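Local coordinates for protein transcriptional repressor, TetR family (Thermus thermophilus, PDB 3ANP) that probably represses genes of fatty acid degradation as a DNA-binding dimer of the TetR family, and binds lauroyl-CoA in a pocket within its helical bundle, at residues Tyr52-Leu57 against Pro116-Ala121; Glu110-Asp115 against Leu161-Ala166. All blocks are in the same frame, centred on the assembly; numbering follows the deposited sequence.

Contact 1: residues Tyr52-Leu57 against Pro116-Ala121; sequences YKEAVL and PVRARA. With DCC (dodecyl-coa), chain E.
R118 reaches out from helix 116-125 and lays its guanidinium flat on the Y52 ring: the centre of the group is 3.7 Å from the centre of the ring and the planes differ by only 7°. CZ sits over the ring face, which meets the test for cation-pi, and the aliphatic part of the same side chain joins in, with R118 CD 3.9 Å from the Y52 ring centroid in a CH-pi contact. A bend at chi3 (60°) turns the guanidinium out of line with its methylenes, so that CD and the guanidinium lie over the ring face while CG sits near the hydroxyl end. A55 CB flanks the opposite face, offset toward the rim. Beyond the ring, R118 NH2 forms a salt bridge to E54 OE1 at 3.3 Å, the carboxylate and guanidinium planes inclined at 35°; a water donates to E54 OE1 and accepts from R118 NH2, bridging the same pair. R118 NE is engaged by E110, so carboxylates hold two separate nitrogens and limit rotation of the group. The backbone of R118 takes part too: its O accepts from a second water at 2.7 Å, and Y52 OH donates to that water at 2.5 Å. A119 and R120 leave the interface for the ligand, with A119 CB 3.6 Å from CP5 of the dodecyl-CoA and R120 NH1 3.3 Å from its CP7. A121, three residues on from R118, comes back to the interface and places its CB 4.0 Å from Y52 OH. Y52 lies just past the predicted helix-turn-helix region and leads into helix 54-77, so this cation-pi stack and salt bridge sit at the junction between the DNA-binding and ligand-binding domains of a TetR-family fold.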
loop_
_atom_site.group_PDB
_atom_site.type_symbol
_atom_site.label_atom_id
_atom_site.label_comp_id
_atom_site.label_asym_id
_atom_site.label_seq_id
_atom_site.Cartn_x
_atom_site.Cartn_y
_atom_site.Cartn_z
ATOM N N TYR A 52 15.453 0.276 -18.061
ATOM C CA TYR A 52 15.676 1.128 -16.899
ATOM C C TYR A 52 16.252 0.225 -15.812
ATOM O O TYR A 52 15.974 -0.973 -15.806
ATOM C CB TYR A 52 14.367 1.832 -16.454
ATOM C CG TYR A 52 13.130 0.957 -16.406
ATOM C CD1 TYR A 52 12.718 0.349 -15.215
ATOM C CD2 TYR A 52 12.367 0.742 -17.555
ATOM C CE1 TYR A 52 11.567 -0.453 -15.169
ATOM C CE2 TYR A 52 11.237 -0.057 -17.525
ATOM C CZ TYR A 52 10.838 -0.654 -16.330
ATOM O OH TYR A 52 9.728 -1.457 -16.322
ATOM N N LYS A 53 17.073 0.787 -14.925
ATOM C CA LYS A 53 17.735 0.005 -13.867
ATOM C C LYS A 53 16.807 -0.870 -13.016
ATOM O O LYS A 53 17.189 -1.984 -12.621
ATOM C CB LYS A 53 18.544 0.928 -12.947
ATOM C CG LYS A 53 19.853 1.478 -13.547
ATOM C CD LYS A 53 20.417 2.631 -12.705
ATOM C CE LYS A 53 20.570 2.241 -11.226
ATOM N NZ LYS A 53 20.997 3.414 -10.383
ATOM N N GLU A 54 15.596 -0.382 -12.735
ATOM C CA GLU A 54 14.648 -1.137 -11.911
ATOM C C GLU A 54 14.189 -2.435 -12.562
ATOM O O GLU A 54 13.732 -3.360 -11.878
ATOM C CB GLU A 54 13.413 -0.285 -11.578
ATOM C CG GLU A 54 13.658 0.841 -10.593
ATOM C CD GLU A 54 14.424 2.008 -11.187
ATOM O OE1 GLU A 54 14.561 2.086 -12.427
ATOM O OE2 GLU A 54 14.883 2.857 -10.403
ATOM N N ALA A 55 14.278 -2.503 -13.888
ATOM C CA ALA A 55 13.865 -3.711 -14.578
ATOM C C ALA A 55 14.766 -4.867 -14.114
ATOM O O ALA A 55 14.349 -6.021 -14.116
ATOM C CB ALA A 55 13.953 -3.519 -16.112
ATOM N N VAL A 56 16.000 -4.561 -13.721
ATOM C CA VAL A 56 16.892 -5.617 -13.224
ATOM C C VAL A 56 16.319 -6.131 -11.899
ATOM O O VAL A 56 16.199 -7.343 -11.687
ATOM C CB VAL A 56 18.345 -5.100 -12.973
ATOM C CG1 VAL A 56 19.174 -6.196 -12.309
ATOM C CG2 VAL A 56 19.009 -4.687 -14.303
ATOM N N LEU A 57 15.958 -5.211 -11.006
ATOM C CA LEU A 57 15.404 -5.607 -9.712
ATOM C C LEU A 57 14.102 -6.397 -9.876
ATOM O O LEU A 57 13.835 -7.326 -9.117
ATOM C CB LEU A 57 15.166 -4.371 -8.838
ATOM C CG LEU A 57 16.387 -3.490 -8.551
ATOM C CD1 LEU A 57 15.932 -2.238 -7.794
ATOM C CD2 LEU A 57 17.439 -4.272 -7.735
ATOM N N PRO A 116 2.077 4.600 -15.679
ATOM C CA PRO A 116 1.244 3.394 -15.593
ATOM C C PRO A 116 1.775 2.160 -16.320
ATOM O O PRO A 116 1.489 1.032 -15.922
ATOM C CB PRO A 116 -0.100 3.856 -16.161
ATOM C CG PRO A 116 -0.124 5.327 -15.857
ATOM C CD PRO A 116 1.293 5.730 -16.213
ATOM N N VAL A 117 2.520 2.357 -17.405
ATOM C CA VAL A 117 3.066 1.218 -18.129
ATOM C C VAL A 117 4.109 0.521 -17.239
ATOM O O VAL A 117 4.196 -0.711 -17.196
ATOM C CB VAL A 117 3.753 1.669 -19.441
ATOM C CG1 VAL A 117 4.545 0.503 -20.054
ATOM C CG2 VAL A 117 2.694 2.176 -20.424
ATOM N N ARG A 118 4.909 1.316 -16.545
ATOM C CA ARG A 118 5.931 0.747 -15.673
ATOM C C ARG A 118 5.339 0.174 -14.393
ATOM O O ARG A 118 5.819 -0.852 -13.902
ATOM C CB ARG A 118 7.002 1.787 -15.349
ATOM C CG ARG A 118 8.076 1.805 -16.425
ATOM C CD ARG A 118 9.146 2.841 -16.230
ATOM N NE ARG A 118 9.894 2.713 -14.985
ATOM C CZ ARG A 118 11.066 3.302 -14.781
ATOM N NH1 ARG A 118 11.616 4.029 -15.752
ATOM N NH2 ARG A 118 11.658 3.224 -13.604
ATOM N N ALA A 119 4.297 0.815 -13.857
ATOM C CA ALA A 119 3.659 0.301 -12.640
ATOM C C ALA A 119 3.043 -1.046 -12.965
ATOM O O ALA A 119 3.137 -1.988 -12.178
ATOM C CB ALA A 119 2.565 1.259 -12.130
ATOM N N ARG A 120 2.408 -1.133 -14.132
ATOM C CA ARG A 120 1.785 -2.372 -14.571
ATOM C C ARG A 120 2.836 -3.458 -14.777
ATOM O O ARG A 120 2.618 -4.619 -14.452
ATOM C CB ARG A 120 1.026 -2.160 -15.881
ATOM C CG ARG A 120 0.209 -3.367 -16.283
ATOM C CD ARG A 120 -0.494 -3.158 -17.617
ATOM N NE ARG A 120 -1.409 -4.261 -17.900
ATOM C CZ ARG A 120 -2.587 -4.431 -17.306
ATOM N NH1 ARG A 120 -3.007 -3.567 -16.394
ATOM N NH2 ARG A 120 -3.341 -5.474 -17.616
ATOM N N ALA A 121 3.971 -3.076 -15.346
ATOM C CA ALA A 121 5.061 -4.025 -15.567
ATOM C C ALA A 121 5.540 -4.588 -14.220
ATOM O O ALA A 121 5.781 -5.785 -14.089
ATOM C CB ALA A 121 6.218 -3.329 -16.275
HETATM C C2 DCC E . -9.871 -9.096 -19.392
HETATM C C4 DCC E . -10.050 -9.558 -17.134
HETATM C C5 DCC E . -9.214 -10.654 -17.295
HETATM C C6 DCC E . -8.721 -10.930 -18.565
HETATM C C8 DCC E . -9.780 -10.518 -15.226
HETATM C C10 DCC E . 7.796 -10.214 -3.676
HETATM C C11 DCC E . 9.322 -10.176 -3.569
HETATM C C12 DCC E . 9.888 -11.572 -3.307
HETATM N N9 DCC E . -10.381 -9.505 -15.847
HETATM N N7 DCC E . -9.068 -11.222 -16.103
HETATM N N3 DCC E . -10.358 -8.804 -18.199
HETATM N N1 DCC E . -9.071 -10.131 -19.583
HETATM N N6 DCC E . -7.915 -11.969 -18.765
HETATM C "C1'" DCC E . -11.271 -8.504 -15.217
HETATM C "C2'" DCC E . -11.063 -8.448 -13.705
HETATM O "O2'" DCC E . -11.658 -9.596 -13.094
HETATM C "C3'" DCC E . -11.921 -7.216 -13.425
HETATM O "O3'" DCC E . -13.306 -7.574 -13.418
HETATM C "C4'" DCC E . -11.626 -6.329 -14.637
HETATM O "O4'" DCC E . -10.920 -7.160 -15.578
HETATM C "C5'" DCC E . -10.744 -5.164 -14.185
HETATM O "O5'" DCC E . -9.565 -5.653 -13.541
HETATM P P1 DCC E . -8.681 -4.686 -12.605
HETATM O O11 DCC E . -9.566 -3.915 -11.704
HETATM O O12 DCC E . -7.594 -5.495 -12.009
HETATM O O6 DCC E . -8.031 -3.645 -13.647
HETATM P P2 DCC E . -6.646 -3.968 -14.398
HETATM O O21 DCC E . -6.904 -3.154 -15.608
HETATM O O22 DCC E . -6.716 -5.444 -14.329
HETATM O O7 DCC E . -5.758 -3.202 -13.294
HETATM C CPA DCC E . -5.174 -3.888 -12.184
HETATM C CPB DCC E . -3.701 -3.490 -12.048
HETATM C CP8 DCC E . -3.575 -1.968 -12.171
HETATM C CP7 DCC E . -2.885 -4.175 -13.147
HETATM C CP9 DCC E . -3.183 -3.937 -10.679
HETATM O OP3 DCC E . -4.241 -1.321 -11.083
HETATM C CP6 DCC E . -2.100 -1.561 -12.199
HETATM O OP2 DCC E . -1.473 -1.555 -13.256
HETATM N NP2 DCC E . -1.571 -1.235 -11.022
HETATM C CP5 DCC E . -0.165 -0.822 -10.897
HETATM C CP4 DCC E . 0.361 -1.178 -9.504
HETATM C CP3 DCC E . -0.439 -0.461 -8.415
HETATM O OP1 DCC E . -1.668 -0.501 -8.407
HETATM N NP1 DCC E . 0.286 0.180 -7.501
HETATM C CP2 DCC E . -0.346 0.921 -6.400
HETATM C CP1 DCC E . -0.924 -0.057 -5.372
HETATM S S DCC E . 0.361 -0.966 -4.439
HETATM P P3 DCC E . -14.273 -6.932 -12.303
HETATM O O31 DCC E . -14.505 -7.849 -11.164
HETATM O O32 DCC E . -13.586 -5.549 -11.846
HETATM O O33 DCC E . -15.630 -6.546 -13.077
HETATM C CA1 DCC E . 0.535 -2.442 -5.366
HETATM C CA2 DCC E . 1.234 -3.642 -4.723
HETATM O OA1 DCC E . 0.109 -2.511 -6.519
HETATM C CA3 DCC E . 0.920 -4.931 -5.483
HETATM C CA4 DCC E . 1.532 -6.163 -4.809
HETATM C CA5 DCC E . 3.060 -6.100 -4.749
HETATM C CA6 DCC E . 3.620 -7.447 -4.283
HETATM C CA7 DCC E . 5.150 -7.446 -4.298
HETATM C CA8 DCC E . 5.701 -8.833 -3.959
HETATM C CA9 DCC E . 7.231 -8.810 -3.903
HETATM O O HOH W 1 8.440 -1.405 -14.126
HETATM O O HOH W 2 14.321 4.825 -13.718
#

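Contact 2: residues Glu110-Asp115 against Leu161-Ala166; sequences ELLNPD and LYFLSA. With DCC (dodecyl-coa), chain E.
The F163 ring meets the acyl chain of dodecyl-CoA over one face, where CA2 lies 3.6 Å from F163 CG, and receives L112 at its edge, near the ring plane, with L112 CG 3.9 Å from F163 CZ. L111 comes in obliquely, its CD1 3.6 Å from F163 CE1. The ring of Y162 meets the chain further along, CE2 standing 3.9 Å from CA8. With CG anti to the backbone N (chi1 169°), F163 projects from helix 151-172 toward the loop, and the ligand sulfur lies 3.6 Å from F163 CD2. An alanine here is likely to strip the two leucines of their aromatic partner and leave the thioester end of the chain without one side of its apolar lining. The loop opens with a type I turn from E110 to N113. N113 ties it down: ND2 donates to E110 OE1, and OD1 accepts from D115 N on a lone pair in the carbonyl plane, an Asx turn. The type I turn presents L111 O to the ligand amide, and NP1 donates to it at 2.9 Å. The chemistry is thus divided, apolar around the sulfur and acyl chain but polar at the pantetheine amide, which is consistent with recognition of the acyl chain together with its CoA arm.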
loop_
_atom_site.group_PDB
_atom_site.type_symbol
_atom_site.label_atom_id
_atom_site.label_comp_id
_atom_site.label_asym_id
_atom_site.label_seq_id
_atom_site.Cartn_x
_atom_site.Cartn_y
_atom_site.Cartn_z
ATOM N N GLU A 110 8.928 1.028 -7.558
ATOM C CA GLU A 110 8.562 0.853 -8.960
ATOM C C GLU A 110 7.078 0.494 -9.099
ATOM O O GLU A 110 6.457 0.802 -10.103
ATOM C CB GLU A 110 9.465 -0.211 -9.593
ATOM C CG GLU A 110 9.367 -0.360 -11.089
ATOM C CD GLU A 110 9.742 0.893 -11.890
ATOM O OE1 GLU A 110 10.363 1.829 -11.350
ATOM O OE2 GLU A 110 9.420 0.911 -13.088
ATOM N N LEU A 111 6.500 -0.141 -8.081
ATOM C CA LEU A 111 5.080 -0.473 -8.118
ATOM C C LEU A 111 4.252 0.810 -7.962
ATOM O O LEU A 111 3.044 0.801 -8.153
ATOM C CB LEU A 111 4.732 -1.461 -6.992
ATOM C CG LEU A 111 5.235 -2.872 -7.285
ATOM C CD1 LEU A 111 5.519 -3.635 -6.006
ATOM C CD2 LEU A 111 4.185 -3.584 -8.142
ATOM N N LEU A 112 4.917 1.910 -7.621
ATOM C CA LEU A 112 4.240 3.191 -7.443
ATOM C C LEU A 112 4.686 4.190 -8.514
ATOM O O LEU A 112 4.434 5.393 -8.399
ATOM C CB LEU A 112 4.546 3.776 -6.057
ATOM C CG LEU A 112 4.230 2.918 -4.825
ATOM C CD1 LEU A 112 4.737 3.607 -3.573
ATOM C CD2 LEU A 112 2.733 2.670 -4.730
ATOM N N ASN A 113 5.354 3.697 -9.550
ATOM C CA ASN A 113 5.821 4.583 -10.611
ATOM C C ASN A 113 4.646 5.373 -11.215
ATOM O O ASN A 113 3.622 4.796 -11.572
ATOM C CB ASN A 113 6.510 3.766 -11.708
ATOM C CG ASN A 113 7.399 4.618 -12.586
ATOM O OD1 ASN A 113 6.920 5.508 -13.293
ATOM N ND2 ASN A 113 8.707 4.358 -12.537
ATOM N N PRO A 114 4.775 6.707 -11.319
ATOM C CA PRO A 114 3.686 7.510 -11.893
ATOM C C PRO A 114 3.327 7.017 -13.290
ATOM O O PRO A 114 2.169 7.069 -13.699
ATOM C CB PRO A 114 4.264 8.915 -11.906
ATOM C CG PRO A 114 5.125 8.919 -10.693
ATOM C CD PRO A 114 5.826 7.576 -10.765
ATOM N N ASP A 115 4.324 6.538 -14.024
ATOM C CA ASP A 115 4.075 6.015 -15.361
ATOM C C ASP A 115 3.334 4.678 -15.205
ATOM O O ASP A 115 3.878 3.724 -14.663
ATOM C CB ASP A 115 5.403 5.816 -16.095
ATOM C CG ASP A 115 5.232 5.209 -17.475
ATOM O OD1 ASP A 115 4.092 4.877 -17.864
ATOM O OD2 ASP A 115 6.255 5.061 -18.175
ATOM N N LEU A 161 -1.417 -5.397 1.254
ATOM C CA LEU A 161 -1.053 -5.112 2.643
ATOM C C LEU A 161 0.400 -5.482 2.894
ATOM O O LEU A 161 1.100 -4.753 3.588
ATOM C CB LEU A 161 -1.920 -5.896 3.632
ATOM C CG LEU A 161 -3.273 -5.282 3.977
ATOM C CD1 LEU A 161 -3.920 -6.094 5.093
ATOM C CD2 LEU A 161 -3.075 -3.847 4.431
ATOM N N TYR A 162 0.836 -6.625 2.361
ATOM C CA TYR A 162 2.238 -7.034 2.531
ATOM C C TYR A 162 3.109 -5.926 1.944
ATOM O O TYR A 162 4.095 -5.487 2.553
ATOM C CB TYR A 162 2.556 -8.347 1.771
ATOM C CG TYR A 162 4.041 -8.449 1.443
ATOM C CD1 TYR A 162 4.988 -8.690 2.447
ATOM C CD2 TYR A 162 4.507 -8.183 0.156
ATOM C CE1 TYR A 162 6.372 -8.649 2.166
ATOM C CE2 TYR A 162 5.882 -8.139 -0.131
ATOM C CZ TYR A 162 6.806 -8.368 0.877
ATOM O OH TYR A 162 8.155 -8.271 0.597
ATOM N N PHE A 163 2.741 -5.484 0.745
ATOM C CA PHE A 163 3.491 -4.430 0.069
ATOM C C PHE A 163 3.639 -3.151 0.892
ATOM O O PHE A 163 4.756 -2.661 1.075
ATOM C CB PHE A 163 2.841 -4.087 -1.278
ATOM C CG PHE A 163 3.403 -2.845 -1.912
ATOM C CD1 PHE A 163 4.650 -2.854 -2.523
ATOM C CD2 PHE A 163 2.710 -1.648 -1.841
ATOM C CE1 PHE A 163 5.194 -1.675 -3.046
ATOM C CE2 PHE A 163 3.251 -0.479 -2.361
ATOM C CZ PHE A 163 4.489 -0.496 -2.958
ATOM N N LEU A 164 2.530 -2.601 1.384
ATOM C CA LEU A 164 2.609 -1.356 2.149
ATOM C C LEU A 164 3.377 -1.552 3.451
ATOM O O LEU A 164 4.162 -0.684 3.844
ATOM C CB LEU A 164 1.218 -0.800 2.450
ATOM C CG LEU A 164 1.161 0.610 3.066
ATOM C CD1 LEU A 164 1.828 1.637 2.145
ATOM C CD2 LEU A 164 -0.298 0.988 3.278
ATOM N N SER A 165 3.162 -2.683 4.122
ATOM C CA SER A 165 3.886 -2.947 5.373
ATOM C C SER A 165 5.393 -3.082 5.147
ATOM O O SER A 165 6.196 -2.553 5.919
ATOM C CB SER A 165 3.367 -4.226 6.045
ATOM O OG SER A 165 2.064 -4.039 6.580
ATOM N N ALA A 166 5.767 -3.804 4.095
ATOM C CA ALA A 166 7.172 -4.043 3.774
ATOM C C ALA A 166 7.878 -2.763 3.348
ATOM O O ALA A 166 9.019 -2.494 3.743
ATOM C CB ALA A 166 7.280 -5.094 2.665
HETATM C C2 DCC E . -9.871 -9.096 -19.392
HETATM C C4 DCC E . -10.050 -9.558 -17.134
HETATM C C5 DCC E . -9.214 -10.654 -17.295
HETATM C C6 DCC E . -8.721 -10.930 -18.565
HETATM C C8 DCC E . -9.780 -10.518 -15.226
HETATM C C10 DCC E . 7.796 -10.214 -3.676
HETATM C C11 DCC E . 9.322 -10.176 -3.569
HETATM C C12 DCC E . 9.888 -11.572 -3.307
HETATM N N9 DCC E . -10.381 -9.505 -15.847
HETATM N N7 DCC E . -9.068 -11.222 -16.103
HETATM N N3 DCC E . -10.358 -8.804 -18.199
HETATM N N1 DCC E . -9.071 -10.131 -19.583
HETATM N N6 DCC E . -7.915 -11.969 -18.765
HETATM C "C1'" DCC E . -11.271 -8.504 -15.217
HETATM C "C2'" DCC E . -11.063 -8.448 -13.705
HETATM O "O2'" DCC E . -11.658 -9.596 -13.094
HETATM C "C3'" DCC E . -11.921 -7.216 -13.425
HETATM O "O3'" DCC E . -13.306 -7.574 -13.418
HETATM C "C4'" DCC E . -11.626 -6.329 -14.637
HETATM O "O4'" DCC E . -10.920 -7.160 -15.578
HETATM C "C5'" DCC E . -10.744 -5.164 -14.185
HETATM O "O5'" DCC E . -9.565 -5.653 -13.541
HETATM P P1 DCC E . -8.681 -4.686 -12.605
HETATM O O11 DCC E . -9.566 -3.915 -11.704
HETATM O O12 DCC E . -7.594 -5.495 -12.009
HETATM O O6 DCC E . -8.031 -3.645 -13.647
HETATM P P2 DCC E . -6.646 -3.968 -14.398
HETATM O O21 DCC E . -6.904 -3.154 -15.608
HETATM O O22 DCC E . -6.716 -5.444 -14.329
HETATM O O7 DCC E . -5.758 -3.202 -13.294
HETATM C CPA DCC E . -5.174 -3.888 -12.184
HETATM C CPB DCC E . -3.701 -3.490 -12.048
HETATM C CP8 DCC E . -3.575 -1.968 -12.171
HETATM C CP7 DCC E . -2.885 -4.175 -13.147
HETATM C CP9 DCC E . -3.183 -3.937 -10.679
HETATM O OP3 DCC E . -4.241 -1.321 -11.083
HETATM C CP6 DCC E . -2.100 -1.561 -12.199
HETATM O OP2 DCC E . -1.473 -1.555 -13.256
HETATM N NP2 DCC E . -1.571 -1.235 -11.022
HETATM C CP5 DCC E . -0.165 -0.822 -10.897
HETATM C CP4 DCC E . 0.361 -1.178 -9.504
HETATM C CP3 DCC E . -0.439 -0.461 -8.415
HETATM O OP1 DCC E . -1.668 -0.501 -8.407
HETATM N NP1 DCC E . 0.286 0.180 -7.501
HETATM C CP2 DCC E . -0.346 0.921 -6.400
HETATM C CP1 DCC E . -0.924 -0.057 -5.372
HETATM S S DCC E . 0.361 -0.966 -4.439
HETATM P P3 DCC E . -14.273 -6.932 -12.303
HETATM O O31 DCC E . -14.505 -7.849 -11.164
HETATM O O32 DCC E . -13.586 -5.549 -11.846
HETATM O O33 DCC E . -15.630 -6.546 -13.077
HETATM C CA1 DCC E . 0.535 -2.442 -5.366
HETATM C CA2 DCC E . 1.234 -3.642 -4.723
HETATM O OA1 DCC E . 0.109 -2.511 -6.519
HETATM C CA3 DCC E . 0.920 -4.931 -5.483
HETATM C CA4 DCC E . 1.532 -6.163 -4.809
HETATM C CA5 DCC E . 3.060 -6.100 -4.749
HETATM C CA6 DCC E . 3.620 -7.447 -4.283
HETATM C CA7 DCC E . 5.150 -7.446 -4.298
HETATM C CA8 DCC E . 5.701 -8.833 -3.959
HETATM C CA9 DCC E . 7.231 -8.810 -3.903
#

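Contacts 1 and 2 lie with centres about 12 Å apart and meet through E110, the first residue of 110-115. Its OE2 forms a salt bridge to R118 NE at 2.7 Å and packs 3.3 Å from Y52 CE1, while its OE1 packs 3.5 Å from E54 CG. L111, which holds the ligand in contact 2, is the next residue, so a short path runs from ligand to interdomain junction. Both contacts also touch the second subunit: A119 packs on its Y172, and N113 O accepts from that same tyrosine. This linkage is consistent with ligand binding being felt at the DNA-binding domain.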